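Local coordinates for clavulanic acid biosynthesis oligopeptide binding protein 2 (Streptomyces clavuligerus, PDB 2WOL) that probably binds oligopeptides, as an extracellular solute-binding protein of the clavulanic acid biosynthesis pathway, at residues 56-61 against 551-556; 60-65 against 213-218; 109-114 against 208-213; 228-233 against 245-250. All blocks are in the same frame, centred on the assembly; numbering follows the deposited sequence. Where two conformers were deposited one is given.

Contact 1: residues 56-61 against 551-556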
loop_
_atom_site.group_PDB
_atom_site.type_symbol
_atom_site.label_atom_id
_atom_site.label_comp_id
_atom_site.label_asym_id
_atom_site.label_seq_id
_atom_site.Cartn_x
_atom_site.Cartn_y
_atom_site.Cartn_z
ATOM N N VAL A 56 9.077 -3.301 -3.137
ATOM C CA VAL A 56 10.047 -2.591 -3.966
ATOM C C VAL A 56 10.106 -1.114 -3.548
ATOM O O VAL A 56 11.182 -0.513 -3.559
ATOM C CB VAL A 56 9.779 -2.762 -5.477
ATOM C CG1 VAL A 56 10.826 -2.006 -6.298
ATOM C CG2 VAL A 56 9.796 -4.242 -5.854
ATOM N N TRP A 57 8.971 -0.534 -3.151
ATOM C CA TRP A 57 8.995 0.803 -2.543
ATOM C C TRP A 57 9.900 0.785 -1.311
ATOM O O TRP A 57 10.677 1.711 -1.078
ATOM C CB TRP A 57 7.597 1.274 -2.145
ATOM C CG TRP A 57 6.633 1.399 -3.285
ATOM C CD1 TRP A 57 6.935 1.491 -4.615
ATOM C CD2 TRP A 57 5.198 1.448 -3.195
ATOM N NE1 TRP A 57 5.784 1.598 -5.357
ATOM C CE2 TRP A 57 4.703 1.573 -4.513
ATOM C CE3 TRP A 57 4.284 1.396 -2.128
ATOM C CZ2 TRP A 57 3.332 1.647 -4.797
ATOM C CZ3 TRP A 57 2.913 1.476 -2.411
ATOM C CH2 TRP A 57 2.456 1.595 -3.739
ATOM N N LEU A 58 9.793 -0.289 -0.535
ATOM C CA LEU A 58 10.619 -0.491 0.645
ATOM C C LEU A 58 12.102 -0.598 0.272
ATOM O O LEU A 58 12.956 0.025 0.906
ATOM C CB LEU A 58 10.141 -1.757 1.362
ATOM C CG LEU A 58 10.720 -2.140 2.719
ATOM C CD1 LEU A 58 10.218 -1.181 3.798
ATOM C CD2 LEU A 58 10.313 -3.569 3.019
ATOM N N LEU A 59 12.396 -1.379 -0.766
ATOM C CA LEU A 59 13.759 -1.519 -1.277
ATOM C C LEU A 59 14.307 -0.197 -1.823
ATOM O O LEU A 59 15.506 0.073 -1.733
ATOM C CB LEU A 59 13.801 -2.596 -2.361
ATOM C CG LEU A 59 15.148 -2.942 -2.992
ATOM C CD1 LEU A 59 16.072 -3.620 -1.989
ATOM C CD2 LEU A 59 14.916 -3.825 -4.198
ATOM N N GLN A 60 13.426 0.618 -2.399
ATOM C CA GLN A 60 13.825 1.918 -2.933
ATOM C C GLN A 60 14.384 2.870 -1.874
ATOM O O GLN A 60 15.108 3.811 -2.201
ATOM C CB GLN A 60 12.673 2.567 -3.710
ATOM C CG GLN A 60 12.556 2.047 -5.143
ATOM C CD GLN A 60 13.706 2.483 -6.039
ATOM O OE1 GLN A 60 14.485 3.375 -5.693
ATOM N NE2 GLN A 60 13.808 1.857 -7.203
ATOM N N ARG A 61 14.068 2.618 -0.606
ATOM C CA ARG A 61 14.635 3.422 0.478
ATOM C C ARG A 61 16.162 3.256 0.568
ATOM O O ARG A 61 16.849 4.115 1.109
ATOM C CB ARG A 61 13.948 3.113 1.814
ATOM C CG ARG A 61 12.569 3.750 1.929
ATOM C CD ARG A 61 11.729 3.163 3.059
ATOM N NE ARG A 61 12.249 3.415 4.409
ATOM C CZ ARG A 61 12.161 4.575 5.063
ATOM N NH1 ARG A 61 11.623 5.650 4.492
ATOM N NH2 ARG A 61 12.638 4.665 6.297
ATOM N N TYR A 551 9.063 -4.864 7.616
ATOM C CA TYR A 551 10.311 -4.413 8.227
ATOM C C TYR A 551 10.981 -3.334 7.383
ATOM O O TYR A 551 10.994 -3.421 6.154
ATOM C CB TYR A 551 11.290 -5.572 8.356
ATOM C CG TYR A 551 10.932 -6.662 9.349
ATOM C CD1 TYR A 551 11.234 -7.996 9.069
ATOM C CD2 TYR A 551 10.317 -6.365 10.560
ATOM C CE1 TYR A 551 10.937 -9.008 9.974
ATOM C CE2 TYR A 551 10.001 -7.367 11.468
ATOM C CZ TYR A 551 10.318 -8.685 11.170
ATOM O OH TYR A 551 10.032 -9.703 12.055
ATOM N N ASP A 552 11.560 -2.331 8.039
ATOM C CA ASP A 552 12.308 -1.310 7.311
ATOM C C ASP A 552 13.706 -1.835 6.996
ATOM O O ASP A 552 14.649 -1.653 7.766
ATOM C CB ASP A 552 12.376 -0.002 8.093
ATOM C CG ASP A 552 12.826 1.169 7.237
ATOM O OD1 ASP A 552 12.786 1.056 5.990
ATOM O OD2 ASP A 552 13.204 2.212 7.812
ATOM N N ILE A 553 13.812 -2.504 5.854
ATOM C CA ILE A 553 15.050 -3.124 5.399
ATOM C C ILE A 553 16.253 -2.187 5.491
ATOM O O ILE A 553 17.319 -2.595 5.938
ATOM C CB ILE A 553 14.903 -3.627 3.940
ATOM C CG1 ILE A 553 13.712 -4.591 3.809
ATOM C CG2 ILE A 553 16.212 -4.234 3.423
ATOM C CD1 ILE A 553 13.797 -5.865 4.639
ATOM N N GLN A 554 16.074 -0.936 5.071
ATOM C CA GLN A 554 17.187 0.013 4.996
ATOM C C GLN A 554 17.845 0.288 6.353
ATOM O O GLN A 554 19.004 0.686 6.408
ATOM C CB GLN A 554 16.752 1.318 4.316
ATOM C CG GLN A 554 15.811 2.201 5.123
ATOM C CD GLN A 554 16.543 3.100 6.099
ATOM O OE1 GLN A 554 17.715 3.428 5.896
ATOM N NE2 GLN A 554 15.855 3.516 7.159
ATOM N N ALA A 555 17.096 0.080 7.432
ATOM C CA ALA A 555 17.598 0.345 8.782
ATOM C C ALA A 555 18.462 -0.788 9.336
ATOM O O ALA A 555 19.175 -0.605 10.325
ATOM C CB ALA A 555 16.439 0.618 9.720
ATOM N N MET A 556 18.400 -1.951 8.696
ATOM C CA MET A 556 19.002 -3.167 9.232
ATOM C C MET A 556 20.511 -3.206 9.084
ATOM O O MET A 556 21.070 -2.659 8.137
ATOM C CB MET A 556 18.412 -4.394 8.550
ATOM C CG MET A 556 16.963 -4.635 8.870
ATOM S SD MET A 556 16.305 -5.944 7.837
ATOM C CE MET A 556 14.656 -6.065 8.522
HETATM O O HOH W 1 13.708 -0.188 3.593
#
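Arg61 and Asp552 form the tight part of this contact, a side-on salt bridge in which each carboxylate oxygen takes its own nitrogen. Arg61 NE reaches Asp552 OD1 at 2.9 Å and Arg61 NH2 reaches Asp552 OD2 at 2.9 Å, both on the syn side. The guanidinium and carboxylate planes are nevertheless turned 42° apart. Gln554 NE2 meets Asp552 OD2 at 3.0 Å from the opposite face of the carboxylate, so two donors hold this oxygen. A bend at chi2 (84°) folds the Gln554 amide back to Asp552, while its CG lies 3.9 Å from Arg61 CB. Helix 54-63 is thus joined to a loop near the C-terminus, where Asp552 centres an inverse gamma turn leading into the short 3-10 segment 553-555. Tyr70 O binds the other terminal nitrogen of Arg61, NH1. Leu58 CD2 packs on Ile553 CG1 at 3.6 Å, and the Leu58 methyls also press against the carbonyl of Tyr551, CD2 to Tyr551 O 3.2 Å. Between the two the backbones do not bond directly; one water spans them, donating to Leu58 O and Asp552 OD1 and accepting from Gln554 N.

Contact 2: residues 60-65 against 213-218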
loop_
_atom_site.group_PDB
_atom_site.type_symbol
_atom_site.label_atom_id
_atom_site.label_comp_id
_atom_site.label_asym_id
_atom_site.label_seq_id
_atom_site.Cartn_x
_atom_site.Cartn_y
_atom_site.Cartn_z
ATOM N N GLN A 60 13.426 0.618 -2.399
ATOM C CA GLN A 60 13.825 1.918 -2.933
ATOM C C GLN A 60 14.384 2.870 -1.874
ATOM O O GLN A 60 15.108 3.811 -2.201
ATOM C CB GLN A 60 12.673 2.567 -3.710
ATOM C CG GLN A 60 12.556 2.047 -5.143
ATOM C CD GLN A 60 13.706 2.483 -6.039
ATOM O OE1 GLN A 60 14.485 3.375 -5.693
ATOM N NE2 GLN A 60 13.808 1.857 -7.203
ATOM N N ARG A 61 14.068 2.618 -0.606
ATOM C CA ARG A 61 14.635 3.422 0.478
ATOM C C ARG A 61 16.162 3.256 0.568
ATOM O O ARG A 61 16.849 4.115 1.109
ATOM C CB ARG A 61 13.948 3.113 1.814
ATOM C CG ARG A 61 12.569 3.750 1.929
ATOM C CD ARG A 61 11.729 3.163 3.059
ATOM N NE ARG A 61 12.249 3.415 4.409
ATOM C CZ ARG A 61 12.161 4.575 5.063
ATOM N NH1 ARG A 61 11.623 5.650 4.492
ATOM N NH2 ARG A 61 12.638 4.665 6.297
ATOM N N LEU A 62 16.682 2.157 0.025
ATOM C CA LEU A 62 18.136 1.942 -0.046
ATOM C C LEU A 62 18.771 2.568 -1.283
ATOM O O LEU A 62 19.954 2.924 -1.270
ATOM C CB LEU A 62 18.464 0.446 -0.052
ATOM C CG LEU A 62 18.252 -0.362 1.230
ATOM C CD1 LEU A 62 16.808 -0.839 1.356
ATOM C CD2 LEU A 62 19.194 -1.552 1.245
ATOM N N LEU A 63 17.983 2.676 -2.353
ATOM C CA LEU A 63 18.494 3.035 -3.679
ATOM C C LEU A 63 18.352 4.507 -4.041
ATOM O O LEU A 63 19.209 5.063 -4.730
ATOM C CB LEU A 63 17.801 2.186 -4.749
ATOM C CG LEU A 63 18.090 0.685 -4.755
ATOM C CD1 LEU A 63 17.115 -0.017 -5.687
ATOM C CD2 LEU A 63 19.529 0.414 -5.165
ATOM N N ASN A 64 17.265 5.134 -3.612
ATOM C CA ASN A 64 16.992 6.503 -4.025
ATOM C C ASN A 64 16.409 7.345 -2.919
ATOM O O ASN A 64 15.498 6.916 -2.210
ATOM C CB ASN A 64 16.069 6.525 -5.244
ATOM C CG ASN A 64 16.773 6.088 -6.513
ATOM O OD1 ASN A 64 17.667 6.778 -7.010
ATOM N ND2 ASN A 64 16.384 4.930 -7.037
ATOM N N ARG A 65 16.945 8.550 -2.776
ATOM C CA ARG A 65 16.395 9.519 -1.851
ATOM C C ARG A 65 15.272 10.301 -2.524
ATOM O O ARG A 65 15.141 10.292 -3.749
ATOM C CB ARG A 65 17.494 10.454 -1.352
ATOM C CG ARG A 65 18.608 9.739 -0.602
ATOM C CD ARG A 65 19.682 10.710 -0.155
ATOM N NE ARG A 65 19.187 11.654 0.840
ATOM C CZ ARG A 65 19.948 12.540 1.477
ATOM N NH1 ARG A 65 21.247 12.612 1.221
ATOM N NH2 ARG A 65 19.409 13.358 2.371
ATOM N N GLY A 213 20.593 7.226 -3.335
ATOM C CA GLY A 213 20.611 6.613 -2.010
ATOM C C GLY A 213 21.962 6.019 -1.657
ATOM O O GLY A 213 22.909 6.108 -2.440
ATOM N N PRO A 214 22.064 5.412 -0.463
ATOM C CA PRO A 214 23.320 4.814 0.008
ATOM C C PRO A 214 23.803 3.605 -0.786
ATOM O O PRO A 214 24.974 3.232 -0.668
ATOM C CB PRO A 214 23.005 4.413 1.452
ATOM C CG PRO A 214 21.504 4.318 1.524
ATOM C CD PRO A 214 20.984 5.316 0.537
ATOM N N TYR A 215 22.915 2.995 -1.572
ATOM C CA TYR A 215 23.272 1.834 -2.383
ATOM C C TYR A 215 22.900 2.035 -3.837
ATOM O O TYR A 215 22.026 2.839 -4.166
ATOM C CB TYR A 215 22.624 0.552 -1.829
ATOM C CG TYR A 215 23.034 0.327 -0.399
ATOM C CD1 TYR A 215 22.359 0.969 0.638
ATOM C CD2 TYR A 215 24.130 -0.475 -0.084
ATOM C CE1 TYR A 215 22.752 0.811 1.951
ATOM C CE2 TYR A 215 24.529 -0.647 1.237
ATOM C CZ TYR A 215 23.832 0.001 2.246
ATOM O OH TYR A 215 24.193 -0.136 3.564
ATOM N N ARG A 216 23.587 1.301 -4.699
ATOM C CA ARG A 216 23.275 1.274 -6.115
ATOM C C ARG A 216 23.206 -0.175 -6.582
ATOM O O ARG A 216 23.743 -1.076 -5.925
ATOM C CB ARG A 216 24.319 2.064 -6.913
ATOM C CG ARG A 216 25.726 1.480 -6.890
ATOM C CD ARG A 216 26.661 2.327 -7.731
ATOM N NE ARG A 216 28.035 1.843 -7.674
ATOM C CZ ARG A 216 29.098 2.529 -8.091
ATOM N NH1 ARG A 216 28.962 3.749 -8.598
ATOM N NH2 ARG A 216 30.305 1.988 -7.994
ATOM N N VAL A 217 22.538 -0.396 -7.711
ATOM C CA VAL A 217 22.435 -1.724 -8.302
ATOM C C VAL A 217 23.798 -2.158 -8.848
ATOM O O VAL A 217 24.367 -1.490 -9.716
ATOM C CB VAL A 217 21.381 -1.767 -9.437
ATOM C CG1 VAL A 217 21.274 -3.171 -10.016
ATOM C CG2 VAL A 217 20.021 -1.282 -8.940
ATOM N N ALA A 218 24.317 -3.268 -8.326
ATOM C CA ALA A 218 25.570 -3.842 -8.817
ATOM C C ALA A 218 25.291 -4.860 -9.917
ATOM O O ALA A 218 26.015 -4.926 -10.918
ATOM C CB ALA A 218 26.346 -4.488 -7.679
#
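Leu62, Leu63 and Tyr215 bury the most surface where the end of helix 54-63 meets the start of strand 215-221. Leu62 works mainly through its carbonyl: Tyr215 N donates to Leu62 O at 3.0 Å. The same oxygen lies at the edge of the Tyr215 ring, close to its plane, and Pro214 CD approaches Leu62 O to 3.2 Å. Beside this bond the Leu62 side chain crosses the ring obliquely, with its CB 4.0 Å from Tyr215 CD1. The far end of the ring is held elsewhere, by a hydrogen bond from Tyr215 OH to Pro246 O. Leu63 starts out from the helix away from the strand, but with CG beside the backbone N (chi1 -67°) its CD2 branch returns to the strand, 3.6 Å from Tyr215 O and 4.2 Å from Val217 CG2. Its CA also points a hydrogen at Tyr215 O, 3.6 Å away, in a nearly straight C-H...O contact (163°). One residue ahead of Pro214, Gly213 brings its CA to 4.1 Å from Asn64 CA, and Gly213 N donates to Leu63 O at 2.9 Å. Just past the helix, Asn64 ND2 bonds back to Gln60 OE1. The carbonyls of Leu62 and Leu63 thus take N-H groups from the chain entering the outermost strand of a mixed sheet, an arrangement of helix against sheet consistent with the alpha/beta architecture of the periplasmic-binding-protein fold.

Contact 3: residues 109-114 against 208-213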
loop_
_atom_site.group_PDB
_atom_site.type_symbol
_atom_site.label_atom_id
_atom_site.label_comp_id
_atom_site.label_asym_id
_atom_site.label_seq_id
_atom_site.Cartn_x
_atom_site.Cartn_y
_atom_site.Cartn_z
ATOM N N TYR A 109 24.748 11.934 -7.281
ATOM C CA TYR A 109 24.380 10.578 -7.682
ATOM C C TYR A 109 25.587 9.651 -7.626
ATOM O O TYR A 109 26.719 10.104 -7.449
ATOM C CB TYR A 109 23.817 10.556 -9.106
ATOM C CG TYR A 109 22.553 11.352 -9.289
ATOM C CD1 TYR A 109 22.586 12.619 -9.866
ATOM C CD2 TYR A 109 21.320 10.839 -8.883
ATOM C CE1 TYR A 109 21.428 13.352 -10.034
ATOM C CE2 TYR A 109 20.156 11.566 -9.047
ATOM C CZ TYR A 109 20.219 12.821 -9.622
ATOM O OH TYR A 109 19.074 13.550 -9.789
ATOM N N ASP A 110 25.333 8.359 -7.814
ATOM C CA ASP A 110 26.375 7.326 -7.809
ATOM C C ASP A 110 27.483 7.519 -8.854
ATOM O O ASP A 110 28.557 6.927 -8.729
ATOM C CB ASP A 110 25.741 5.946 -7.984
ATOM C CG ASP A 110 25.072 5.784 -9.331
ATOM O OD1 ASP A 110 24.151 6.573 -9.635
ATOM O OD2 ASP A 110 25.466 4.868 -10.080
ATOM N N ASP A 111 27.211 8.325 -9.880
ATOM C CA ASP A 111 28.201 8.617 -10.920
ATOM C C ASP A 111 28.982 9.902 -10.636
ATOM O O ASP A 111 29.799 10.334 -11.453
ATOM C CB ASP A 111 27.537 8.670 -12.306
ATOM C CG ASP A 111 26.566 9.836 -12.461
ATOM O OD1 ASP A 111 26.267 10.538 -11.470
ATOM O OD2 ASP A 111 26.096 10.051 -13.597
ATOM N N GLY A 112 28.719 10.509 -9.480
ATOM C CA GLY A 112 29.440 11.701 -9.036
ATOM C C GLY A 112 28.836 13.019 -9.492
ATOM O O GLY A 112 29.296 14.086 -9.083
ATOM N N THR A 113 27.799 12.948 -10.325
ATOM C CA THR A 113 27.155 14.147 -10.873
ATOM C C THR A 113 26.160 14.758 -9.870
ATOM O O THR A 113 25.653 14.049 -8.998
ATOM C CB THR A 113 26.458 13.853 -12.223
ATOM O OG1 THR A 113 25.390 12.920 -12.024
ATOM C CG2 THR A 113 27.446 13.285 -13.236
ATOM N N PRO A 114 25.892 16.076 -9.976
ATOM C CA PRO A 114 25.071 16.776 -8.985
ATOM C C PRO A 114 23.572 16.492 -9.067
ATOM O O PRO A 114 23.019 16.350 -10.163
ATOM C CB PRO A 114 25.318 18.260 -9.301
ATOM C CG PRO A 114 26.436 18.291 -10.292
ATOM C CD PRO A 114 26.373 17.000 -11.017
ATOM N N ASP A 208 19.852 0.503 -16.012
ATOM C CA ASP A 208 20.991 1.259 -15.502
ATOM C C ASP A 208 20.502 2.556 -14.846
ATOM O O ASP A 208 20.781 3.649 -15.346
ATOM C CB ASP A 208 21.981 1.557 -16.641
ATOM C CG ASP A 208 23.260 2.237 -16.161
ATOM O OD1 ASP A 208 23.584 2.161 -14.953
ATOM O OD2 ASP A 208 23.942 2.856 -17.005
ATOM N N PRO A 209 19.757 2.441 -13.726
ATOM C CA PRO A 209 19.239 3.662 -13.113
ATOM C C PRO A 209 20.291 4.346 -12.250
ATOM O O PRO A 209 21.161 3.673 -11.679
ATOM C CB PRO A 209 18.092 3.152 -12.238
ATOM C CG PRO A 209 18.517 1.777 -11.841
ATOM C CD PRO A 209 19.358 1.233 -12.974
ATOM N N ARG A 210 20.218 5.669 -12.162
ATOM C CA ARG A 210 21.053 6.396 -11.219
ATOM C C ARG A 210 20.535 6.165 -9.805
ATOM O O ARG A 210 19.348 5.882 -9.603
ATOM C CB ARG A 210 21.105 7.894 -11.546
ATOM C CG ARG A 210 21.789 8.228 -12.881
ATOM C CD ARG A 210 23.325 8.265 -12.804
ATOM N NE ARG A 210 23.922 6.970 -12.462
ATOM C CZ ARG A 210 24.071 5.946 -13.302
ATOM N NH1 ARG A 210 23.674 6.038 -14.567
ATOM N NH2 ARG A 210 24.622 4.819 -12.874
ATOM N N SER A 211 21.441 6.265 -8.839
ATOM C CA SER A 211 21.098 6.145 -7.433
ATOM C C SER A 211 21.469 7.412 -6.694
ATOM O O SER A 211 22.577 7.923 -6.853
ATOM C CB SER A 211 21.810 4.947 -6.800
ATOM O OG SER A 211 21.145 3.737 -7.111
ATOM N N SER A 212 20.545 7.913 -5.881
ATOM C CA SER A 212 20.842 9.008 -4.965
ATOM C C SER A 212 20.913 8.504 -3.524
ATOM O O SER A 212 21.249 9.260 -2.611
ATOM C CB SER A 212 19.817 10.135 -5.095
ATOM O OG SER A 212 18.506 9.694 -4.781
ATOM N N GLY A 213 20.593 7.226 -3.335
ATOM C CA GLY A 213 20.611 6.613 -2.010
ATOM C C GLY A 213 21.962 6.019 -1.657
ATOM O O GLY A 213 22.909 6.108 -2.440
HETATM O O HOH W 2 23.155 3.424 -9.952
#
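Asp110, second residue of the type I beta turn from Tyr109 to Gly112, donates its backbone N to Ser211 O at 3.0 Å, with the neighbouring Tyr109 CA 3.3 Å from that same oxygen. The Asp110 carboxylate then returns to the other loop. With CG lying between the backbone N and the carbonyl carbon (chi1 65°), OD1 receives Ser211 N at 2.8 Å, an almost straight bond (174°) that arrives from above the carboxylate plane. Arg210 NE reaches OD1 of Asp110 from the opposite face, and Arg210 NH2 meets Asp110 OD2 at 2.9 Å on its syn lone pair, giving a side-on, nearly coplanar salt bridge. Both segments are loops, one leading to helix 117-127 and the other to strand 215-221, so this network of charges joins irregular chain rather than sheet or helix. Asp111 crosses the arginine at about a right angle: its OD2 is 3.4 Å from Arg210 CD, and its ion pair with the guanidinium is long and out of plane. Asp111 OD1 instead makes an Asx turn, accepting from Thr113 N and Thr113 OG1. The Tyr109 ring lies near the aliphatic base of Arg210, Tyr109 CD2 4.0 Å from Arg210 CB, while its hydroxyl bonds to Asp119.

Contact 4: residues 228-233 against 245-250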
loop_
_atom_site.group_PDB
_atom_site.type_symbol
_atom_site.label_atom_id
_atom_site.label_comp_id
_atom_site.label_asym_id
_atom_site.label_seq_id
_atom_site.Cartn_x
_atom_site.Cartn_y
_atom_site.Cartn_z
ATOM N N LEU A 228 23.171 -5.279 -4.434
ATOM C CA LEU A 228 23.371 -3.856 -4.216
ATOM C C LEU A 228 24.706 -3.618 -3.533
ATOM O O LEU A 228 25.071 -4.327 -2.593
ATOM C CB LEU A 228 22.249 -3.271 -3.352
ATOM C CG LEU A 228 20.783 -3.517 -3.727
ATOM C CD1 LEU A 228 19.895 -2.674 -2.821
ATOM C CD2 LEU A 228 20.489 -3.213 -5.198
ATOM N N GLU A 229 25.430 -2.619 -4.025
ATOM C CA GLU A 229 26.697 -2.197 -3.426
ATOM C C GLU A 229 26.566 -0.757 -2.944
ATOM O O GLU A 229 25.622 -0.063 -3.313
ATOM C CB GLU A 229 27.841 -2.322 -4.445
ATOM C CG GLU A 229 27.628 -1.481 -5.703
ATOM C CD GLU A 229 28.742 -1.614 -6.723
ATOM O OE1 GLU A 229 29.537 -2.573 -6.634
ATOM O OE2 GLU A 229 28.806 -0.755 -7.629
ATOM N N ARG A 230 27.508 -0.307 -2.120
ATOM C CA ARG A 230 27.490 1.065 -1.638
ATOM C C ARG A 230 27.610 2.073 -2.778
ATOM O O ARG A 230 28.354 1.864 -3.742
ATOM C CB ARG A 230 28.614 1.304 -0.633
ATOM C CG ARG A 230 28.424 0.605 0.703
ATOM C CD ARG A 230 29.349 1.222 1.746
ATOM N NE ARG A 230 29.298 0.535 3.036
ATOM C CZ ARG A 230 28.379 0.759 3.971
ATOM N NH1 ARG A 230 27.417 1.651 3.772
ATOM N NH2 ARG A 230 28.421 0.090 5.115
ATOM N N ASN A 231 26.851 3.155 -2.654
ATOM C CA ASN A 231 26.985 4.312 -3.520
ATOM C C ASN A 231 28.124 5.173 -2.964
ATOM O O ASN A 231 27.982 5.767 -1.895
ATOM C CB ASN A 231 25.657 5.080 -3.554
ATOM C CG ASN A 231 25.742 6.408 -4.304
ATOM O OD1 ASN A 231 26.812 6.848 -4.721
ATOM N ND2 ASN A 231 24.598 7.057 -4.464
ATOM N N PRO A 232 29.255 5.247 -3.692
ATOM C CA PRO A 232 30.436 5.921 -3.138
ATOM C C PRO A 232 30.278 7.434 -2.970
ATOM O O PRO A 232 31.073 8.057 -2.260
ATOM C CB PRO A 232 31.535 5.603 -4.155
ATOM C CG PRO A 232 30.835 5.315 -5.416
ATOM C CD PRO A 232 29.495 4.734 -5.054
ATOM N N HIS A 233 29.253 8.012 -3.597
ATOM C CA HIS A 233 29.032 9.457 -3.540
ATOM C C HIS A 233 27.911 9.882 -2.593
ATOM O O HIS A 233 27.669 11.078 -2.406
ATOM C CB HIS A 233 28.784 10.012 -4.942
ATOM C CG HIS A 233 29.987 9.946 -5.828
ATOM N ND1 HIS A 233 30.976 10.906 -5.808
ATOM C CD2 HIS A 233 30.369 9.029 -6.747
ATOM C CE1 HIS A 233 31.913 10.585 -6.682
ATOM N NE2 HIS A 233 31.570 9.450 -7.265
ATOM N N LEU A 245 24.102 0.526 7.075
ATOM C CA LEU A 245 25.018 -0.330 7.829
ATOM C C LEU A 245 25.723 -1.417 7.003
ATOM O O LEU A 245 26.947 -1.516 7.052
ATOM C CB LEU A 245 24.330 -0.918 9.068
ATOM C CG LEU A 245 23.799 0.104 10.077
ATOM C CD1 LEU A 245 23.015 -0.583 11.170
ATOM C CD2 LEU A 245 24.919 0.967 10.679
ATOM N N PRO A 246 24.973 -2.235 6.237
ATOM C CA PRO A 246 25.692 -3.293 5.517
ATOM C C PRO A 246 26.572 -2.756 4.392
ATOM O O PRO A 246 26.272 -1.711 3.811
ATOM C CB PRO A 246 24.570 -4.172 4.945
ATOM C CG PRO A 246 23.356 -3.339 4.964
ATOM C CD PRO A 246 23.519 -2.267 5.986
ATOM N N ASP A 247 27.655 -3.466 4.097
ATOM C CA ASP A 247 28.501 -3.114 2.962
ATOM C C ASP A 247 27.861 -3.552 1.649
ATOM O O ASP A 247 28.159 -3.002 0.594
ATOM C CB ASP A 247 29.883 -3.758 3.096
ATOM C CG ASP A 247 30.744 -3.085 4.148
ATOM O OD1 ASP A 247 31.730 -3.716 4.580
ATOM O OD2 ASP A 247 30.444 -1.938 4.540
ATOM N N ARG A 248 26.987 -4.553 1.722
ATOM C CA ARG A 248 26.395 -5.147 0.534
ATOM C C ARG A 248 25.026 -5.711 0.888
ATOM O O ARG A 248 24.786 -6.117 2.026
ATOM C CB ARG A 248 27.312 -6.255 0.006
ATOM C CG ARG A 248 26.959 -6.819 -1.362
ATOM C CD ARG A 248 28.032 -7.799 -1.814
ATOM N NE ARG A 248 27.732 -8.370 -3.123
ATOM C CZ ARG A 248 28.077 -7.810 -4.279
ATOM N NH1 ARG A 248 28.746 -6.662 -4.292
ATOM N NH2 ARG A 248 27.763 -8.406 -5.421
ATOM N N VAL A 249 24.128 -5.717 -0.092
ATOM C CA VAL A 249 22.812 -6.319 0.062
ATOM C C VAL A 249 22.618 -7.294 -1.094
ATOM O O VAL A 249 22.762 -6.918 -2.259
ATOM C CB VAL A 249 21.690 -5.248 0.082
ATOM C CG1 VAL A 249 20.315 -5.896 0.226
ATOM C CG2 VAL A 249 21.922 -4.242 1.208
ATOM N N GLU A 250 22.329 -8.547 -0.768
ATOM C CA GLU A 250 22.135 -9.574 -1.782
ATOM C C GLU A 250 20.742 -10.172 -1.664
ATOM O O GLU A 250 20.405 -10.792 -0.649
ATOM C CB GLU A 250 23.201 -10.663 -1.660
ATOM C CG GLU A 250 24.595 -10.184 -2.035
ATOM C CD GLU A 250 25.651 -11.257 -1.868
ATOM O OE1 GLU A 250 25.318 -12.372 -1.415
ATOM O OE2 GLU A 250 26.826 -10.975 -2.185
HETATM O O HOH W 3 29.672 -2.219 -1.419
#
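Strands 225-230 and 248-253 run antiparallel as neighbours in a five-stranded mixed sheet, and this contact covers the end of one and the start of the other. Leu228 and Val249 are a hydrogen-bonded pair: Leu228 N donates to Val249 O at 2.8 Å and Val249 N returns to Leu228 O at 3.0 Å, both bonds nearly straight. Their side chains lie on one face, CB to CB at 4.0 Å, where Leu59, Leu62 and Leu63 of helix 54-63 pack over them. Past the paired residues the backbones part, and a water joins them, accepting from Arg230 N and donating to Asp247 O. Arg230 spans the gap with its side chain extended from CG to NE (chi2 -163°). NE and NH2 both bind one oxygen, Asp247 OD2, on its anti side, with the carboxylate turned 71° from the guanidinium. The remaining terminal nitrogen, Arg230 NH1, is held by Ala244 O. On the other face of the sheet Arg248 NE pairs with Glu250 OE2 of its own strand. Pro246 O sits 3.0 Å above the plane of the Arg230 guanidinium, toward its rim.

Contacts 1, 2 and 3 are buried, contact 4 only partly. Contacts 1 and 2 start from the same helix, 54-63, which meets the C-terminal loop through Arg61 in one and strand 215-221 in the other; Leu62 CD1 packs on Gln554 CB between them. Contact 4 continues the sheet that contact 2 enters. Contact 3 lies farthest from the chain's centre and shares Gly213 with contact 2. Backbone bonds and leucines dominate 2 and paired charges 3; contact 1 joins a salt bridge to leucine packing and a bridging water, while contact 4 has strand bonds as well as a salt bridge. Asn231 ND2 bonds to Gly213 O, tying contact 4 to the junction of 2 and 3.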